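PDB 4K9Q: benzoylformate Decarboxylase from Polynucleobacter necessarius, which probably decarboxylates benzoylformate to benzaldehyde and carbon dioxide, using thiamine diphosphate held by a magnesium ion. Local coordinates for residues A[45-50]-A[75-80]; A[427-432]-A[454-459]. All blocks are in the same frame, centred on the assembly; numbering follows the deposited sequence.

Contact 1 (A[45-50]-A[75-80]); sequences LQEASV and LGNAMG. With TPP (thiamine diphosphate), chain D.
N77 reaches across to E47 with its side-chain amide, and the one direct hydrogen bond between residues 45-50 and 75-80 results: ND2 of N77 donates a hydrogen bond to OE1 of E47 over 3.0 Å, at an N-H...O angle of 162°. The acceptor lies almost in the plane of the N77 amide but is met from above the carboxylate plane, and the two flat groups are turned 56° apart. E47 sends CG opposite its carbonyl carbon (chi1 -63°) and then bends at chi2, which brings one carboxylate oxygen to N77 and leaves the other for the cofactor. OE2 of E47 comes within 2.7 Å of N1' of the thiamine diphosphate, and ND2 of N77 lies 3.3 Å from CM2, the methyl carbon on the same pyrimidine ring. N77 touches the cofactor itself and, through its bond to OE1, probably also helps set the rotation of the carboxylate.

A second polar link runs through Q46 and a water. OE1 of Q46 caps the helix that starts at E47 by accepting from N of A48 at 2.8 Å, while NE2 of Q46 binds a water that donates to the backbone O of N77. The same NE2 sits 3.6 Å from CG of N77, the two amide planes being nearly parallel.

Nonpolar packing is modest: CB of A78 rests 3.9 Å from CB of E47, and both side chains touch I69 of strand 66-69.

The cofactor here is bound mainly by the second subunit, whose L400 packs on N77 and whose Y434 packs on E47. A glutamate set against N1' of the aminopyrimidine from the N-terminal domain of one subunit, with the diphosphate held by its neighbour, is the hallmark of thiamine diphosphate enzymes, where it is thought to promote ylide formation.

Contact 2 (A[427-432]-A[454-459]); sequences MGDGSF and FQNEEY. With MG (magnesium ion), chain C; TPP (thiamine diphosphate), chain B.
D429 and N456 turn their side-chain oxygens toward one magnesium ion, which holds the two turns together. OD1 of D429 and OD1 of N456 each bind the metal at 2.2 Å and so stand 3.2 Å apart without a hydrogen bond; the backbone O of E458, two oxygens of the thiamine diphosphate and a water complete six ligands. In D429, CG lies between the backbone N and carbonyl carbon (chi1 54°), bringing OD1 to the ion while OD2 faces the other turn, taking a weak bond from N of E457 and another from a water. The N456 amide is split likewise: its ND2 donates to O3B of the diphosphate at 3.1 Å.

Y459 lies along the thiazolium and its linker. One ring face is covered by the thiazolium methyl CM4, 3.8 Å above its centre, and CE1 lies 3.6 Å from CA of G430; a CB on G430 would collide with the ring. The hydroxyl bonds N23 of the second subunit and a water held by G430 O. Were Y459 an alanine, the CM4 methyl would be likely to lose its aromatic cover and N23 of the second subunit a hydrogen-bond partner.

N of G430, with N and OG of S431, grips the diphosphate at the start of helix 429-434. At the strand ends that lead into these turns, F454 N donates to M427 O at 2.8 Å, pairing parallel strands 423-428 and 449-455; helix 352-361 packs on the F454 ring, and helix 484-490 on D429 and Q455.

Overall arrangement
Both contacts are buried, and each meets a thiamine diphosphate, but not the same molecule: contact 1 meets the cofactor whose diphosphate the second subunit holds, contact 2 the one bound by its own C-terminal domain. Their centres are 21 Å apart and they share no helix or strand. Contact 1 joins helix starts and ends in the N-terminal domain through a carboxylate, two amides and a water, and serves the pyrimidine end. Contact 2 gathers metal ligands and helix-start amides at strand ends, suited to the charged diphosphate. L45 of one chain packs on Y459 of the other, and each cofactor is met by E47 and N77 of one subunit and by the diphosphate-binding residues of its partner.

Contact 1 (A[45-50]-A[75-80])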
loop_
_atom_site.group_PDB
_atom_site.type_symbol
_atom_site.label_atom_id
_atom_site.label_comp_id
_atom_site.label_asym_id
_atom_site.label_seq_id
_atom_site.Cartn_x
_atom_site.Cartn_y
_atom_site.Cartn_z
ATOM N N LEU A 45 -1.655 11.119 27.966
ATOM C CA LEU A 45 -1.453 9.767 28.479
ATOM C C LEU A 45 -1.700 8.660 27.471
ATOM O O LEU A 45 -1.337 7.516 27.730
ATOM C CB LEU A 45 -2.360 9.512 29.688
ATOM C CG LEU A 45 -2.144 10.395 30.922
ATOM C CD1 LEU A 45 -3.253 10.102 31.919
ATOM C CD2 LEU A 45 -0.767 10.146 31.530
ATOM N N GLN A 46 -2.353 8.978 26.354
ATOM C CA GLN A 46 -2.627 7.975 25.324
ATOM C C GLN A 46 -2.652 8.689 23.973
ATOM O O GLN A 46 -2.997 9.872 23.904
ATOM C CB GLN A 46 -3.952 7.254 25.609
ATOM C CG GLN A 46 -4.063 5.862 24.988
ATOM C CD GLN A 46 -4.815 5.856 23.666
ATOM O OE1 GLN A 46 -5.209 6.909 23.155
ATOM N NE2 GLN A 46 -5.033 4.664 23.116
ATOM N N GLU A 47 -2.263 7.990 22.907
ATOM C CA GLU A 47 -1.963 8.659 21.650
ATOM C C GLU A 47 -3.164 9.201 20.873
ATOM O O GLU A 47 -3.016 10.128 20.085
ATOM C CB GLU A 47 -1.072 7.773 20.774
ATOM C CG GLU A 47 0.297 7.499 21.395
ATOM C CD GLU A 47 0.320 6.316 22.364
ATOM O OE1 GLU A 47 -0.759 5.780 22.722
ATOM O OE2 GLU A 47 1.441 5.932 22.774
ATOM N N ALA A 48 -4.356 8.647 21.085
ATOM C CA ALA A 48 -5.538 9.249 20.481
ATOM C C ALA A 48 -5.682 10.675 21.018
ATOM O O ALA A 48 -5.982 11.604 20.263
ATOM C CB ALA A 48 -6.792 8.422 20.777
ATOM N N SER A 49 -5.459 10.853 22.323
ATOM C CA SER A 49 -5.556 12.191 22.909
ATOM C C SER A 49 -4.442 13.099 22.387
ATOM O O SER A 49 -4.676 14.275 22.120
ATOM C CB SER A 49 -5.543 12.136 24.439
ATOM O OG SER A 49 -6.804 11.693 24.933
ATOM N N VAL A 50 -3.235 12.556 22.246
ATOM C CA VAL A 50 -2.109 13.327 21.712
ATOM C C VAL A 50 -2.471 13.985 20.374
ATOM O O VAL A 50 -2.321 15.197 20.195
ATOM C CB VAL A 50 -0.875 12.438 21.510
ATOM C CG1 VAL A 50 0.211 13.203 20.755
ATOM C CG2 VAL A 50 -0.346 11.929 22.869
ATOM N N LEU A 75 1.791 5.112 17.085
ATOM C CA LEU A 75 1.070 5.469 15.866
ATOM C C LEU A 75 -0.231 4.673 15.757
ATOM O O LEU A 75 -1.267 5.225 15.400
ATOM C CB LEU A 75 1.945 5.276 14.633
ATOM C CG LEU A 75 1.259 5.598 13.307
ATOM C CD1 LEU A 75 0.877 7.071 13.235
ATOM C CD2 LEU A 75 2.188 5.217 12.165
ATOM N N GLY A 76 -0.181 3.386 16.086
ATOM C CA GLY A 76 -1.374 2.553 16.068
ATOM C C GLY A 76 -2.488 3.093 16.954
ATOM O O GLY A 76 -3.630 3.224 16.513
ATOM N N ASN A 77 -2.165 3.406 18.206
ATOM C CA ASN A 77 -3.167 3.954 19.122
ATOM C C ASN A 77 -3.779 5.251 18.602
ATOM O O ASN A 77 -4.904 5.621 18.979
ATOM C CB ASN A 77 -2.563 4.195 20.509
ATOM C CG ASN A 77 -2.425 2.918 21.319
ATOM O OD1 ASN A 77 -2.929 1.864 20.925
ATOM N ND2 ASN A 77 -1.750 3.008 22.461
ATOM N N ALA A 78 -3.018 5.961 17.768
ATOM C CA ALA A 78 -3.447 7.259 17.251
ATOM C C ALA A 78 -4.257 7.232 15.948
ATOM O O ALA A 78 -4.710 8.285 15.500
ATOM C CB ALA A 78 -2.232 8.172 17.067
ATOM N N MET A 79 -4.420 6.069 15.321
ATOM C CA MET A 79 -4.919 6.053 13.939
ATOM C C MET A 79 -6.353 6.573 13.743
ATOM O O MET A 79 -6.681 7.121 12.676
ATOM C CB MET A 79 -4.745 4.673 13.280
ATOM C CG MET A 79 -3.334 4.386 12.814
ATOM S SD MET A 79 -2.705 5.593 11.628
ATOM C CE MET A 79 -4.001 5.640 10.392
ATOM N N GLY A 80 -7.211 6.384 14.745
ATOM C CA GLY A 80 -8.577 6.884 14.658
ATOM C C GLY A 80 -8.594 8.409 14.651
ATOM O O GLY A 80 -9.256 9.046 13.830
HETATM N "N1'" TPP D . 3.127 4.333 24.087
HETATM C "C2'" TPP D . 2.804 3.021 23.777
HETATM C CM2 TPP D . 1.471 2.689 23.174
HETATM N "N3'" TPP D . 3.706 1.998 23.999
HETATM C "C4'" TPP D . 4.936 2.278 24.541
HETATM N "N4'" TPP D . 5.807 1.290 24.738
HETATM C "C5'" TPP D . 5.257 3.590 24.891
HETATM C "C6'" TPP D . 4.359 4.628 24.649
HETATM C "C7'" TPP D . 6.607 3.898 25.484
HETATM N N3 TPP D . 6.845 3.453 26.851
HETATM C C2 TPP D . 7.573 2.326 27.198
HETATM S S1 TPP D . 7.707 2.091 28.785
HETATM C C5 TPP D . 6.850 3.426 29.095
HETATM C C4 TPP D . 6.429 4.116 27.962
HETATM C CM4 TPP D . 5.615 5.386 27.954
HETATM C C6 TPP D . 6.653 3.770 30.544
HETATM C C7 TPP D . 5.878 2.744 31.356
HETATM O O7 TPP D . 5.599 3.386 32.578
HETATM P PA TPP D . 4.857 2.619 33.782
HETATM O O1A TPP D . 3.739 1.793 33.216
HETATM O O2A TPP D . 4.353 3.603 34.789
HETATM O O3A TPP D . 5.954 1.571 34.313
HETATM P PB TPP D . 7.298 1.865 35.146
HETATM O O1B TPP D . 8.408 1.921 34.147
HETATM O O2B TPP D . 7.468 0.691 36.084
HETATM O O3B TPP D . 7.209 3.168 35.874
HETATM O O HOH W 1 -6.571 4.074 20.659
#

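Contact 2 (A[427-432]-A[454-459])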
loop_
_atom_site.group_PDB
_atom_site.type_symbol
_atom_site.label_atom_id
_atom_site.label_comp_id
_atom_site.label_asym_id
_atom_site.label_seq_id
_atom_site.Cartn_x
_atom_site.Cartn_y
_atom_site.Cartn_z
ATOM N N MET A 427 -20.732 16.558 26.100
ATOM C CA MET A 427 -20.257 15.187 25.872
ATOM C C MET A 427 -21.319 14.157 26.212
ATOM O O MET A 427 -21.969 14.255 27.246
ATOM C CB MET A 427 -19.039 14.891 26.759
ATOM C CG MET A 427 -17.801 15.712 26.467
ATOM S SD MET A 427 -17.132 15.396 24.826
ATOM C CE MET A 427 -16.968 13.605 24.830
ATOM N N GLY A 428 -21.476 13.141 25.374
ATOM C CA GLY A 428 -22.282 12.003 25.777
ATOM C C GLY A 428 -21.499 11.135 26.751
ATOM O O GLY A 428 -20.263 11.173 26.764
ATOM N N ASP A 429 -22.196 10.345 27.567
ATOM C CA ASP A 429 -21.503 9.463 28.503
ATOM C C ASP A 429 -20.696 8.344 27.808
ATOM O O ASP A 429 -19.607 7.991 28.264
ATOM C CB ASP A 429 -22.420 8.927 29.624
ATOM C CG ASP A 429 -23.674 8.233 29.110
ATOM O OD1 ASP A 429 -24.033 8.404 27.939
ATOM O OD2 ASP A 429 -24.338 7.536 29.911
ATOM N N GLY A 430 -21.227 7.800 26.714
ATOM C CA GLY A 430 -20.489 6.836 25.908
ATOM C C GLY A 430 -19.272 7.460 25.237
ATOM O O GLY A 430 -18.156 6.936 25.325
ATOM N N SER A 431 -19.495 8.589 24.564
ATOM C CA SER A 431 -18.429 9.312 23.874
ATOM C C SER A 431 -17.290 9.681 24.816
ATOM O O SER A 431 -16.128 9.591 24.447
ATOM C CB SER A 431 -18.972 10.593 23.228
ATOM O OG SER A 431 -19.807 10.300 22.117
ATOM N N PHE A 432 -17.641 10.103 26.027
ATOM C CA PHE A 432 -16.680 10.524 27.055
ATOM C C PHE A 432 -15.599 9.470 27.315
ATOM O O PHE A 432 -14.456 9.811 27.619
ATOM C CB PHE A 432 -17.453 10.806 28.350
ATOM C CG PHE A 432 -16.700 11.622 29.376
ATOM C CD1 PHE A 432 -16.546 12.995 29.220
ATOM C CD2 PHE A 432 -16.219 11.025 30.530
ATOM C CE1 PHE A 432 -15.889 13.746 30.188
ATOM C CE2 PHE A 432 -15.569 11.774 31.504
ATOM C CZ PHE A 432 -15.403 13.129 31.326
ATOM N N PHE A 454 -23.790 14.467 29.393
ATOM C CA PHE A 454 -25.195 14.092 29.342
ATOM C C PHE A 454 -25.341 12.597 29.585
ATOM O O PHE A 454 -25.113 11.781 28.690
ATOM C CB PHE A 454 -25.793 14.504 27.988
ATOM C CG PHE A 454 -25.903 15.998 27.816
ATOM C CD1 PHE A 454 -24.771 16.781 27.661
ATOM C CD2 PHE A 454 -27.143 16.612 27.812
ATOM C CE1 PHE A 454 -24.873 18.163 27.516
ATOM C CE2 PHE A 454 -27.259 17.989 27.654
ATOM C CZ PHE A 454 -26.121 18.766 27.510
ATOM N N GLN A 455 -25.708 12.229 30.806
ATOM C CA GLN A 455 -25.698 10.820 31.180
ATOM C C GLN A 455 -27.059 10.132 31.028
ATOM O O GLN A 455 -27.910 10.222 31.908
ATOM C CB GLN A 455 -25.140 10.634 32.597
ATOM C CG GLN A 455 -25.004 9.173 32.975
ATOM C CD GLN A 455 -24.356 8.970 34.320
ATOM O OE1 GLN A 455 -24.838 9.465 35.341
ATOM N NE2 GLN A 455 -23.272 8.221 34.335
ATOM N N ASN A 456 -27.255 9.438 29.903
ATOM C CA ASN A 456 -28.457 8.621 29.703
ATOM C C ASN A 456 -28.199 7.119 29.859
ATOM O O ASN A 456 -29.089 6.298 29.627
ATOM C CB ASN A 456 -29.157 8.938 28.362
ATOM C CG ASN A 456 -28.231 8.785 27.165
ATOM O OD1 ASN A 456 -27.133 8.268 27.298
ATOM N ND2 ASN A 456 -28.675 9.237 25.994
ATOM N N GLU A 457 -26.984 6.777 30.288
ATOM C CA GLU A 457 -26.572 5.391 30.516
ATOM C C GLU A 457 -26.768 4.489 29.305
ATOM O O GLU A 457 -27.084 3.308 29.450
ATOM C CB GLU A 457 -27.276 4.813 31.753
ATOM C CG GLU A 457 -27.038 5.680 32.970
ATOM C CD GLU A 457 -27.418 5.005 34.272
ATOM O OE1 GLU A 457 -28.576 4.563 34.394
ATOM O OE2 GLU A 457 -26.552 4.919 35.168
ATOM N N GLU A 458 -26.561 5.043 28.116
ATOM C CA GLU A 458 -26.734 4.279 26.883
ATOM C C GLU A 458 -25.999 4.927 25.721
ATOM O O GLU A 458 -25.647 6.094 25.777
ATOM C CB GLU A 458 -28.228 4.177 26.540
ATOM C CG GLU A 458 -28.862 5.527 26.164
ATOM C CD GLU A 458 -30.393 5.526 26.180
ATOM O OE1 GLU A 458 -31.006 4.443 26.305
ATOM O OE2 GLU A 458 -30.974 6.635 26.080
ATOM N N TYR A 459 -25.758 4.160 24.666
ATOM C CA TYR A 459 -25.350 4.736 23.401
ATOM C C TYR A 459 -26.643 5.147 22.684
ATOM O O TYR A 459 -27.159 4.425 21.829
ATOM C CB TYR A 459 -24.592 3.695 22.574
ATOM C CG TYR A 459 -23.176 3.330 23.032
ATOM C CD1 TYR A 459 -22.229 4.306 23.375
ATOM C CD2 TYR A 459 -22.771 1.997 23.059
ATOM C CE1 TYR A 459 -20.930 3.947 23.751
ATOM C CE2 TYR A 459 -21.486 1.637 23.428
ATOM C CZ TYR A 459 -20.566 2.614 23.772
ATOM O OH TYR A 459 -19.288 2.233 24.136
HETATM MG MG MG C . -25.293 8.330 26.118
HETATM N "N1'" TPP B . -16.489 3.954 17.923
HETATM C "C2'" TPP B . -15.906 5.104 17.415
HETATM C CM2 TPP B . -14.437 5.351 17.589
HETATM N "N3'" TPP B . -16.659 6.035 16.725
HETATM C "C4'" TPP B . -18.004 5.826 16.544
HETATM N "N4'" TPP B . -18.722 6.719 15.865
HETATM C "C5'" TPP B . -18.608 4.690 17.083
HETATM C "C6'" TPP B . -17.849 3.737 17.762
HETATM C "C7'" TPP B . -20.084 4.459 16.884
HETATM N N3 TPP B . -20.992 5.320 17.628
HETATM C C2 TPP B . -21.661 6.410 17.094
HETATM S S1 TPP B . -22.631 7.164 18.135
HETATM C C5 TPP B . -22.246 6.122 19.308
HETATM C C4 TPP B . -21.343 5.133 18.928
HETATM C CM4 TPP B . -20.810 4.036 19.816
HETATM C C6 TPP B . -22.930 6.325 20.631
HETATM C C7 TPP B . -22.633 7.646 21.320
HETATM O O7 TPP B . -23.156 7.502 22.620
HETATM P PA TPP B . -23.134 8.714 23.677
HETATM O O1A TPP B . -21.807 9.411 23.588
HETATM O O2A TPP B . -23.389 8.202 25.058
HETATM O O3A TPP B . -24.217 9.754 23.103
HETATM P PB TPP B . -25.819 9.620 23.083
HETATM O O1B TPP B . -26.181 9.100 21.730
HETATM O O2B TPP B . -26.353 11.020 23.290
HETATM O O3B TPP B . -26.296 8.668 24.133
HETATM O O HOH W 2 -25.321 10.676 26.209
HETATM O O HOH W 3 -23.048 6.744 32.417
HETATM O O HOH W 4 -17.574 4.021 25.075
#